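Local coordinates for octaprenyl-diphosphate synthase (Roseobacter denitrificans, PDB 4JXN), which probably extends farnesyl diphosphate with five isopentenyl units to octaprenyl diphosphate, the precursor of the side chain of isoprenoid quinones, at residues Ala17-Asp22 with Arg58-Leu63; Arg31-Ser36 with Phe130-Glu135; Ala65-Gly70 with Pro74-Leu79. All coordinates share one frame; numbering follows the deposited sequence.

Interaction 1 of 3, residues Ala17-Asp22 with Arg58-Leu63; sequences AYLESD and RPMLTL
L63 meets the flat carboxylate of D22 through CD2, which lies 4.0 Å from D22 OD2, while L19, the other leucine of the contact, is flanked in its own helix by Y18, whose ring brings an edge to L19 CD2 in the ring plane. This is helix-on-helix packing in the all-alpha isoprenoid synthase fold: 17-22, part of helix 9-34, crosses 58-63 of helix 57-68 almost at right angles (95°), with the short axes 10.5 Å apart. At such a spacing the interface is filled by side chains, and L19 and L63 carry most of the contact. The CG of L19 is anti to the carbonyl carbon (chi1 -66°), which carries the forked end across to the other helix. There the branches part: CD1 rests against M60, 3.9 Å from M60 CG, and CD2 lies 3.9 Å from L63 CB. A branched leucine suits a place with two neighbours one turn apart, and M60 lays CG, with SD close by, along the first branch. Shortening L19 to an alanine would probably open a gap between M60 and L63 and strip the Y18 ring edge of one of its neighbours. Near L19 the helix is kinked, the N of S21 and of D22 lacking bonds to the preceding turn. D22 serves two ends at once: its OD2 probably hydrogen-bonds to H67 NE2 of helix 57-68, though the modelled pair is implausibly close, while its aliphatic carbon joins the packing, D22 CB lying 3.7 Å from L63 CD2 and 3.8 Å from L63 CD1.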
loop_
_atom_site.group_PDB
_atom_site.type_symbol
_atom_site.label_atom_id
_atom_site.label_comp_id
_atom_site.label_asym_id
_atom_site.label_seq_id
_atom_site.Cartn_x
_atom_site.Cartn_y
_atom_site.Cartn_z
ATOM N N ALA A 17 -13.727 -17.958 -22.853
ATOM C CA ALA A 17 -13.731 -17.664 -24.293
ATOM C C ALA A 17 -14.473 -16.369 -24.622
ATOM O O ALA A 17 -14.110 -15.651 -25.546
ATOM C CB ALA A 17 -14.350 -18.825 -25.063
ATOM N N TYR A 18 -15.521 -16.071 -23.869
ATOM C CA TYR A 18 -16.256 -14.826 -24.072
ATOM C C TYR A 18 -15.404 -13.633 -23.639
ATOM O O TYR A 18 -15.383 -12.607 -24.304
ATOM C CB TYR A 18 -17.563 -14.864 -23.293
ATOM C CG TYR A 18 -18.391 -13.606 -23.394
ATOM C CD1 TYR A 18 -18.158 -12.531 -22.546
ATOM C CD2 TYR A 18 -19.423 -13.500 -24.319
ATOM C CE1 TYR A 18 -18.911 -11.374 -22.626
ATOM C CE2 TYR A 18 -20.188 -12.344 -24.405
ATOM C CZ TYR A 18 -19.926 -11.285 -23.555
ATOM O OH TYR A 18 -20.668 -10.129 -23.620
ATOM N N LEU A 19 -14.686 -13.787 -22.533
ATOM C CA LEU A 19 -13.866 -12.714 -21.986
ATOM C C LEU A 19 -12.454 -12.731 -22.532
ATOM O O LEU A 19 -11.634 -11.904 -22.134
ATOM C CB LEU A 19 -13.797 -12.846 -20.469
ATOM C CG LEU A 19 -15.132 -12.632 -19.783
ATOM C CD1 LEU A 19 -15.015 -12.987 -18.309
ATOM C CD2 LEU A 19 -15.598 -11.194 -19.982
ATOM N N GLU A 20 -12.187 -13.676 -23.433
ATOM C CA GLU A 20 -10.850 -13.946 -23.973
ATOM C C GLU A 20 -10.055 -12.687 -24.307
ATOM O O GLU A 20 -8.890 -12.546 -23.915
ATOM C CB GLU A 20 -10.990 -14.819 -25.234
ATOM C CG GLU A 20 -9.860 -14.735 -26.259
ATOM C CD GLU A 20 -8.490 -15.047 -25.686
ATOM O OE1 GLU A 20 -8.410 -15.602 -24.564
ATOM O OE2 GLU A 20 -7.489 -14.731 -26.366
ATOM N N SER A 21 -10.696 -11.784 -25.037
ATOM C CA SER A 21 -10.017 -10.636 -25.609
ATOM C C SER A 21 -9.732 -9.589 -24.530
ATOM O O SER A 21 -8.638 -9.031 -24.463
ATOM C CB SER A 21 -10.879 -10.042 -26.737
ATOM O OG SER A 21 -12.122 -9.588 -26.236
ATOM N N ASP A 22 -10.726 -9.331 -23.686
ATOM C CA ASP A 22 -10.564 -8.387 -22.588
ATOM C C ASP A 22 -9.489 -8.849 -21.614
ATOM O O ASP A 22 -8.703 -8.039 -21.146
ATOM C CB ASP A 22 -11.892 -8.165 -21.876
ATOM C CG ASP A 22 -12.862 -7.319 -22.697
ATOM O OD1 ASP A 22 -12.475 -6.802 -23.767
ATOM O OD2 ASP A 22 -14.018 -7.170 -22.267
ATOM N N ARG A 58 -10.655 -13.115 -10.369
ATOM C CA ARG A 58 -10.933 -11.793 -9.806
ATOM C C ARG A 58 -11.111 -10.714 -10.891
ATOM O O ARG A 58 -12.135 -10.037 -10.914
ATOM C CB ARG A 58 -9.866 -11.386 -8.790
ATOM C CG ARG A 58 -10.081 -12.014 -7.425
ATOM C CD ARG A 58 -8.824 -11.959 -6.563
ATOM N NE ARG A 58 -8.811 -13.032 -5.571
ATOM C CZ ARG A 58 -8.557 -14.313 -5.842
ATOM N NH1 ARG A 58 -8.285 -14.707 -7.088
ATOM N NH2 ARG A 58 -8.578 -15.213 -4.868
ATOM N N PRO A 59 -10.114 -10.549 -11.786
ATOM C CA PRO A 59 -10.280 -9.570 -12.855
ATOM C C PRO A 59 -11.399 -9.942 -13.815
ATOM O O PRO A 59 -12.037 -9.040 -14.383
ATOM C CB PRO A 59 -8.911 -9.566 -13.560
ATOM C CG PRO A 59 -8.283 -10.846 -13.177
ATOM C CD PRO A 59 -8.742 -11.073 -11.760
ATOM N N MET A 60 -11.623 -11.250 -13.989
ATOM C CA MET A 60 -12.751 -11.763 -14.791
ATOM C C MET A 60 -14.110 -11.296 -14.277
ATOM O O MET A 60 -15.028 -11.033 -15.064
ATOM C CB MET A 60 -12.767 -13.301 -14.829
ATOM C CG MET A 60 -11.993 -13.947 -15.983
ATOM S SD MET A 60 -12.492 -15.654 -16.362
ATOM C CE MET A 60 -11.906 -16.547 -14.923
ATOM N N LEU A 61 -14.256 -11.240 -12.960
ATOM C CA LEU A 61 -15.501 -10.768 -12.351
ATOM C C LEU A 61 -15.861 -9.350 -12.782
ATOM O O LEU A 61 -17.031 -9.049 -13.037
ATOM C CB LEU A 61 -15.424 -10.842 -10.831
ATOM C CG LEU A 61 -15.516 -12.262 -10.263
ATOM C CD1 LEU A 61 -15.324 -12.228 -8.759
ATOM C CD2 LEU A 61 -16.839 -12.934 -10.640
ATOM N N THR A 62 -14.847 -8.499 -12.878
ATOM C CA THR A 62 -15.029 -7.092 -13.215
ATOM C C THR A 62 -15.478 -6.948 -14.653
ATOM O O THR A 62 -16.434 -6.216 -14.944
ATOM C CB THR A 62 -13.731 -6.283 -12.947
ATOM O OG1 THR A 62 -13.419 -6.353 -11.545
ATOM C CG2 THR A 62 -13.891 -4.809 -13.366
ATOM N N LEU A 63 -14.810 -7.666 -15.549
ATOM C CA LEU A 63 -15.144 -7.609 -16.979
ATOM C C LEU A 63 -16.509 -8.204 -17.221
ATOM O O LEU A 63 -17.345 -7.664 -17.976
ATOM C CB LEU A 63 -14.124 -8.391 -17.791
ATOM C CG LEU A 63 -12.680 -7.894 -17.716
ATOM C CD1 LEU A 63 -11.707 -8.985 -18.150
ATOM C CD2 LEU A 63 -12.537 -6.632 -18.555
#

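Interaction 2 of 3, residues Arg31-Ser36 with Phe130-Glu135; sequences RERMAS and FQLMVE
R33 and E135 are joined by a salt bridge whose stronger bond runs from R33 NH2 to E135 OE2 at 3.0 Å. The bond is nearly straight (170° at the hydrogen), stays within a few degrees of the guanidinium plane and uses the syn lone pair of OE2. A second, weak bond from R33 NH1 to E135 OE1 is 3.5 Å long. The side chains come from opposite directions, and their planar ends are turned 39° apart, a twist that probably contributes to the inequality of the two bonds. On its own helix R33 gives NE to OE2 of E32, a weak bond of 3.3 Å, which places carboxylates at two parts of the guanidinium edge and should help to fix its rotation. Arginine is apt here because its several N-H groups point in different directions within one plane, and glutamate is long enough to bring its carboxylate across from the other segment. Packing takes over on one face of the guanidinium, where L132 CD2 sits 3.4 Å above the plane toward the rim, 3.6 Å from R33 NH1. A bend at chi2 (-46°) turns the arginine chain toward this place, and F85 of helix 75-94 touches both R33 and L132. Beside them Q131 turns to the dimer interface, its NE2 bonded to OD1 of N147 of the second subunit. E32, R33 and E135 thus form a salt-bridge network that ties the last turn of helix 9-34 to the C-terminal part of 116-134 and the residue E135 in this all-helical prenyl synthase fold.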
loop_
_atom_site.group_PDB
_atom_site.type_symbol
_atom_site.label_atom_id
_atom_site.label_comp_id
_atom_site.label_asym_id
_atom_site.label_seq_id
_atom_site.Cartn_x
_atom_site.Cartn_y
_atom_site.Cartn_z
ATOM N N ARG A 31 1.229 -5.975 -17.657
ATOM C CA ARG A 31 2.596 -6.033 -18.186
ATOM C C ARG A 31 3.192 -4.628 -18.333
ATOM O O ARG A 31 4.249 -4.348 -17.758
ATOM C CB ARG A 31 2.639 -6.769 -19.532
ATOM N N GLU A 32 2.498 -3.753 -19.069
ATOM C CA GLU A 32 2.987 -2.386 -19.374
ATOM C C GLU A 32 3.136 -1.445 -18.140
ATOM O O GLU A 32 3.991 -0.556 -18.130
ATOM C CB GLU A 32 2.092 -1.747 -20.464
ATOM C CG GLU A 32 1.796 -0.263 -20.288
ATOM C CD GLU A 32 0.589 0.179 -21.089
ATOM O OE1 GLU A 32 0.442 -0.289 -22.241
ATOM O OE2 GLU A 32 -0.213 0.987 -20.557
ATOM N N ARG A 33 2.311 -1.632 -17.110
ATOM C CA ARG A 33 2.398 -0.801 -15.897
ATOM C C ARG A 33 3.376 -1.344 -14.860
ATOM O O ARG A 33 3.860 -0.590 -14.013
ATOM C CB ARG A 33 1.023 -0.641 -15.241
ATOM C CG ARG A 33 -0.017 0.090 -16.072
ATOM C CD ARG A 33 0.533 1.356 -16.688
ATOM N NE ARG A 33 -0.492 2.101 -17.418
ATOM C CZ ARG A 33 -1.405 2.895 -16.862
ATOM N NH1 ARG A 33 -1.459 3.062 -15.541
ATOM N NH2 ARG A 33 -2.279 3.529 -17.636
ATOM N N MET A 34 3.646 -2.646 -14.903
ATOM C CA MET A 34 4.693 -3.234 -14.070
ATOM C C MET A 34 6.075 -2.733 -14.520
ATOM O O MET A 34 7.033 -2.749 -13.743
ATOM C CB MET A 34 4.626 -4.756 -14.122
ATOM N N ALA A 35 6.166 -2.287 -15.774
ATOM C CA ALA A 35 7.364 -1.619 -16.284
ATOM C C ALA A 35 7.533 -0.253 -15.629
ATOM O O ALA A 35 6.663 0.616 -15.747
ATOM C CB ALA A 35 7.290 -1.461 -17.797
ATOM N N SER A 36 8.664 -0.073 -14.953
ATOM C CA SER A 36 8.963 1.154 -14.225
ATOM C C SER A 36 9.934 2.039 -15.016
ATOM O O SER A 36 11.040 1.604 -15.361
ATOM C CB SER A 36 9.547 0.804 -12.855
ATOM O OG SER A 36 9.960 1.963 -12.156
ATOM N N PHE A 130 -3.751 2.293 -8.169
ATOM C CA PHE A 130 -4.417 3.530 -7.784
ATOM C C PHE A 130 -4.464 4.503 -8.964
ATOM O O PHE A 130 -5.497 5.139 -9.244
ATOM C CB PHE A 130 -3.661 4.090 -6.560
ATOM C CG PHE A 130 -4.180 5.392 -6.033
ATOM C CD1 PHE A 130 -5.512 5.759 -6.169
ATOM C CD2 PHE A 130 -3.319 6.243 -5.352
ATOM C CE1 PHE A 130 -5.963 6.964 -5.664
ATOM C CE2 PHE A 130 -3.768 7.445 -4.837
ATOM C CZ PHE A 130 -5.092 7.806 -4.996
ATOM N N GLN A 131 -3.339 4.590 -9.662
ATOM C CA GLN A 131 -3.237 5.317 -10.923
ATOM C C GLN A 131 -4.284 4.889 -11.943
ATOM O O GLN A 131 -4.899 5.743 -12.588
ATOM C CB GLN A 131 -1.850 5.105 -11.532
ATOM C CG GLN A 131 -0.744 5.866 -10.827
ATOM C CD GLN A 131 0.607 5.670 -11.491
ATOM O OE1 GLN A 131 1.090 4.539 -11.646
ATOM N NE2 GLN A 131 1.227 6.777 -11.884
ATOM N N LEU A 132 -4.454 3.574 -12.102
ATOM C CA LEU A 132 -5.460 3.006 -13.031
ATOM C C LEU A 132 -6.911 3.387 -12.691
ATOM O O LEU A 132 -7.672 3.779 -13.580
ATOM C CB LEU A 132 -5.331 1.473 -13.117
ATOM C CG LEU A 132 -4.161 0.968 -13.969
ATOM C CD1 LEU A 132 -3.768 -0.465 -13.632
ATOM C CD2 LEU A 132 -4.504 1.093 -15.443
ATOM N N MET A 133 -7.299 3.287 -11.418
ATOM C CA MET A 133 -8.682 3.648 -11.044
ATOM C C MET A 133 -8.929 5.144 -11.234
ATOM O O MET A 133 -10.015 5.554 -11.654
ATOM C CB MET A 133 -9.045 3.281 -9.594
ATOM C CG MET A 133 -8.065 2.411 -8.827
ATOM S SD MET A 133 -8.633 2.120 -7.134
ATOM C CE MET A 133 -7.122 1.536 -6.352
ATOM N N VAL A 134 -7.938 5.964 -10.893
ATOM C CA VAL A 134 -8.088 7.421 -11.004
ATOM C C VAL A 134 -8.334 7.811 -12.456
ATOM O O VAL A 134 -9.163 8.680 -12.749
ATOM C CB VAL A 134 -6.849 8.183 -10.462
ATOM C CG1 VAL A 134 -6.867 9.651 -10.891
ATOM C CG2 VAL A 134 -6.787 8.083 -8.946
ATOM N N GLU A 135 -7.613 7.158 -13.363
ATOM C CA GLU A 135 -7.783 7.416 -14.790
ATOM C C GLU A 135 -9.205 7.164 -15.310
ATOM O O GLU A 135 -9.559 7.666 -16.374
ATOM C CB GLU A 135 -6.775 6.595 -15.597
ATOM C CG GLU A 135 -5.342 7.090 -15.453
ATOM C CD GLU A 135 -4.309 6.014 -15.730
ATOM O OE1 GLU A 135 -3.254 6.016 -15.061
ATOM O OE2 GLU A 135 -4.547 5.164 -16.615
#

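Interaction 3 of 3, residues Ala65-Gly70 with Pro74-Leu79; sequences AAHLCG and PFHINL
H67 and H76 form an offset edge-to-face (T-shaped) pair, the edge of H76 directed toward the face of H67. The planes stand at 82° and the ring centroids are 5.3 Å apart; the nearest approach is H76 CE1, 4.0 Å from H67 NE2. Nearer the backbones, A66 meets H76, with A66 CB only 3.6 Å from H76 CB. A methyl group suits this position, since the helices come close here and the imidazole must swing past it. H76 does so by setting CG between its backbone N and carbonyl carbon (chi1 62°), which turns the ring toward helix 57-68. Its own segment flanks it: I77 CD1 lies 3.7 Å above one face, toward the rim, and P74 CA is at an edge. The first helix is ended by a Schellman motif, which helps the chain leave it for the short connection; G70, at positive phi, is the C-prime residue, its N bonds to H67 O, and Y71 N reaches back to A66 O. Y71 also brings its ring against H76, while F75 and L79 pack on helix 170-196. The result is a pair of consecutive helices joined by a short loop in the polyprenyl synthase fold. Chemically the two imidazoles differ. H67 NE2 probably pairs with D22 OD2 of helix 9-34, whose negative charge could favour a protonated H67, whereas H76 ND1 is buried with no partner in the model, which is consistent with a neutral ring, though the nearby D22 carboxylate could temper this.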
loop_
_atom_site.group_PDB
_atom_site.type_symbol
_atom_site.label_atom_id
_atom_site.label_comp_id
_atom_site.label_asym_id
_atom_site.label_seq_id
_atom_site.Cartn_x
_atom_site.Cartn_y
_atom_site.Cartn_z
ATOM N N ALA A 65 -18.914 -8.394 -15.161
ATOM C CA ALA A 65 -19.941 -7.529 -14.598
ATOM C C ALA A 65 -20.212 -6.326 -15.512
ATOM O O ALA A 65 -21.348 -5.888 -15.669
ATOM C CB ALA A 65 -19.573 -7.075 -13.202
ATOM N N ALA A 66 -19.163 -5.811 -16.123
ATOM C CA ALA A 66 -19.300 -4.687 -17.032
ATOM C C ALA A 66 -20.111 -5.088 -18.250
ATOM O O ALA A 66 -21.062 -4.405 -18.619
ATOM C CB ALA A 66 -17.929 -4.183 -17.445
ATOM N N HIS A 67 -19.735 -6.201 -18.871
ATOM C CA HIS A 67 -20.446 -6.688 -20.056
ATOM C C HIS A 67 -21.898 -7.025 -19.724
ATOM O O HIS A 67 -22.822 -6.668 -20.462
ATOM C CB HIS A 67 -19.743 -7.902 -20.653
ATOM C CG HIS A 67 -18.439 -7.583 -21.324
ATOM N ND1 HIS A 67 -18.332 -6.678 -22.358
ATOM C CD2 HIS A 67 -17.191 -8.068 -21.120
ATOM C CE1 HIS A 67 -17.073 -6.608 -22.752
ATOM N NE2 HIS A 67 -16.362 -7.443 -22.019
ATOM N N LEU A 68 -22.104 -7.680 -18.590
ATOM C CA LEU A 68 -23.459 -7.995 -18.155
ATOM C C LEU A 68 -24.371 -6.760 -18.139
ATOM O O LEU A 68 -25.562 -6.869 -18.421
ATOM C CB LEU A 68 -23.430 -8.662 -16.781
ATOM C CG LEU A 68 -24.761 -9.007 -16.109
ATOM C CD1 LEU A 68 -25.610 -9.962 -16.934
ATOM C CD2 LEU A 68 -24.470 -9.590 -14.741
ATOM N N CYS A 69 -23.812 -5.598 -17.813
ATOM C CA CYS A 69 -24.587 -4.350 -17.755
ATOM C C CYS A 69 -24.464 -3.485 -19.028
ATOM O O CYS A 69 -24.858 -2.318 -19.032
ATOM C CB CYS A 69 -24.161 -3.548 -16.521
ATOM S SG CYS A 69 -24.344 -4.436 -14.953
ATOM N N GLY A 70 -23.904 -4.057 -20.092
ATOM C CA GLY A 70 -23.838 -3.405 -21.399
ATOM C C GLY A 70 -22.818 -2.289 -21.571
ATOM O O GLY A 70 -23.041 -1.372 -22.358
ATOM N N PRO A 74 -13.785 1.749 -22.172
ATOM C CA PRO A 74 -12.480 1.101 -21.958
ATOM C C PRO A 74 -12.074 0.824 -20.510
ATOM O O PRO A 74 -11.123 0.062 -20.272
ATOM C CB PRO A 74 -11.512 2.131 -22.536
ATOM C CG PRO A 74 -12.157 3.447 -22.212
ATOM C CD PRO A 74 -13.651 3.224 -22.172
ATOM N N PHE A 75 -12.774 1.430 -19.551
ATOM C CA PHE A 75 -12.275 1.485 -18.172
ATOM C C PHE A 75 -12.440 0.196 -17.362
ATOM O O PHE A 75 -11.731 -0.003 -16.375
ATOM C CB PHE A 75 -12.878 2.688 -17.447
ATOM C CG PHE A 75 -12.472 4.014 -18.048
ATOM C CD1 PHE A 75 -11.129 4.292 -18.319
ATOM C CD2 PHE A 75 -13.422 4.981 -18.345
ATOM C CE1 PHE A 75 -10.752 5.504 -18.873
ATOM C CE2 PHE A 75 -13.048 6.193 -18.899
ATOM C CZ PHE A 75 -11.715 6.455 -19.160
ATOM N N HIS A 76 -13.356 -0.675 -17.781
ATOM C CA HIS A 76 -13.475 -2.033 -17.219
ATOM C C HIS A 76 -12.144 -2.785 -17.277
ATOM O O HIS A 76 -11.814 -3.570 -16.379
ATOM C CB HIS A 76 -14.610 -2.809 -17.908
ATOM C CG HIS A 76 -14.412 -3.019 -19.378
ATOM N ND1 HIS A 76 -14.552 -4.255 -19.974
ATOM C CD2 HIS A 76 -14.083 -2.159 -20.371
ATOM C CE1 HIS A 76 -14.322 -4.144 -21.270
ATOM N NE2 HIS A 76 -14.034 -2.884 -21.536
ATOM N N ILE A 77 -11.362 -2.482 -18.311
ATOM C CA ILE A 77 -9.995 -2.981 -18.446
ATOM C C ILE A 77 -9.090 -2.420 -17.346
ATOM O O ILE A 77 -8.315 -3.157 -16.698
ATOM C CB ILE A 77 -9.397 -2.599 -19.825
ATOM C CG1 ILE A 77 -10.319 -3.034 -20.966
ATOM C CG2 ILE A 77 -8.028 -3.242 -20.022
ATOM C CD1 ILE A 77 -10.652 -4.516 -20.950
ATOM N N ASN A 78 -9.185 -1.111 -17.128
ATOM C CA ASN A 78 -8.421 -0.486 -16.029
ATOM C C ASN A 78 -8.781 -1.155 -14.710
ATOM O O ASN A 78 -7.912 -1.580 -13.935
ATOM C CB ASN A 78 -8.713 1.014 -15.911
ATOM C CG ASN A 78 -8.428 1.788 -17.191
ATOM O OD1 ASN A 78 -8.546 1.268 -18.299
ATOM N ND2 ASN A 78 -8.062 3.055 -17.034
ATOM N N LEU A 79 -10.084 -1.255 -14.466
ATOM C CA LEU A 79 -10.580 -1.752 -13.193
ATOM C C LEU A 79 -10.222 -3.210 -12.940
ATOM O O LEU A 79 -9.945 -3.588 -11.813
ATOM C CB LEU A 79 -12.091 -1.550 -13.114
ATOM C CG LEU A 79 -12.499 -0.081 -13.093
ATOM C CD1 LEU A 79 -14.019 0.053 -13.104
ATOM C CD2 LEU A 79 -11.864 0.597 -11.884
#

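Helix 9-34 supplies one side of interactions 1 and 2, whose centres lie 18 Å apart without touching, and helix 57-68 is shared by interactions 1 and 3. Along the chain interaction 1 closes before interaction 3 opens, while 65-70 and 74-79 both fall between the two segments of interaction 2. Interaction 3 is in contact with both others: its centre is 9 Å from that of interaction 1, where H67 and D22 probably pair, and 17 Å from that of interaction 2, where F75 and N78 pack on E135. The N-terminal helix is thereby tied to successive helices of the all-alpha bundle, from helix 57-68 to 116-134, beside the dimer interface.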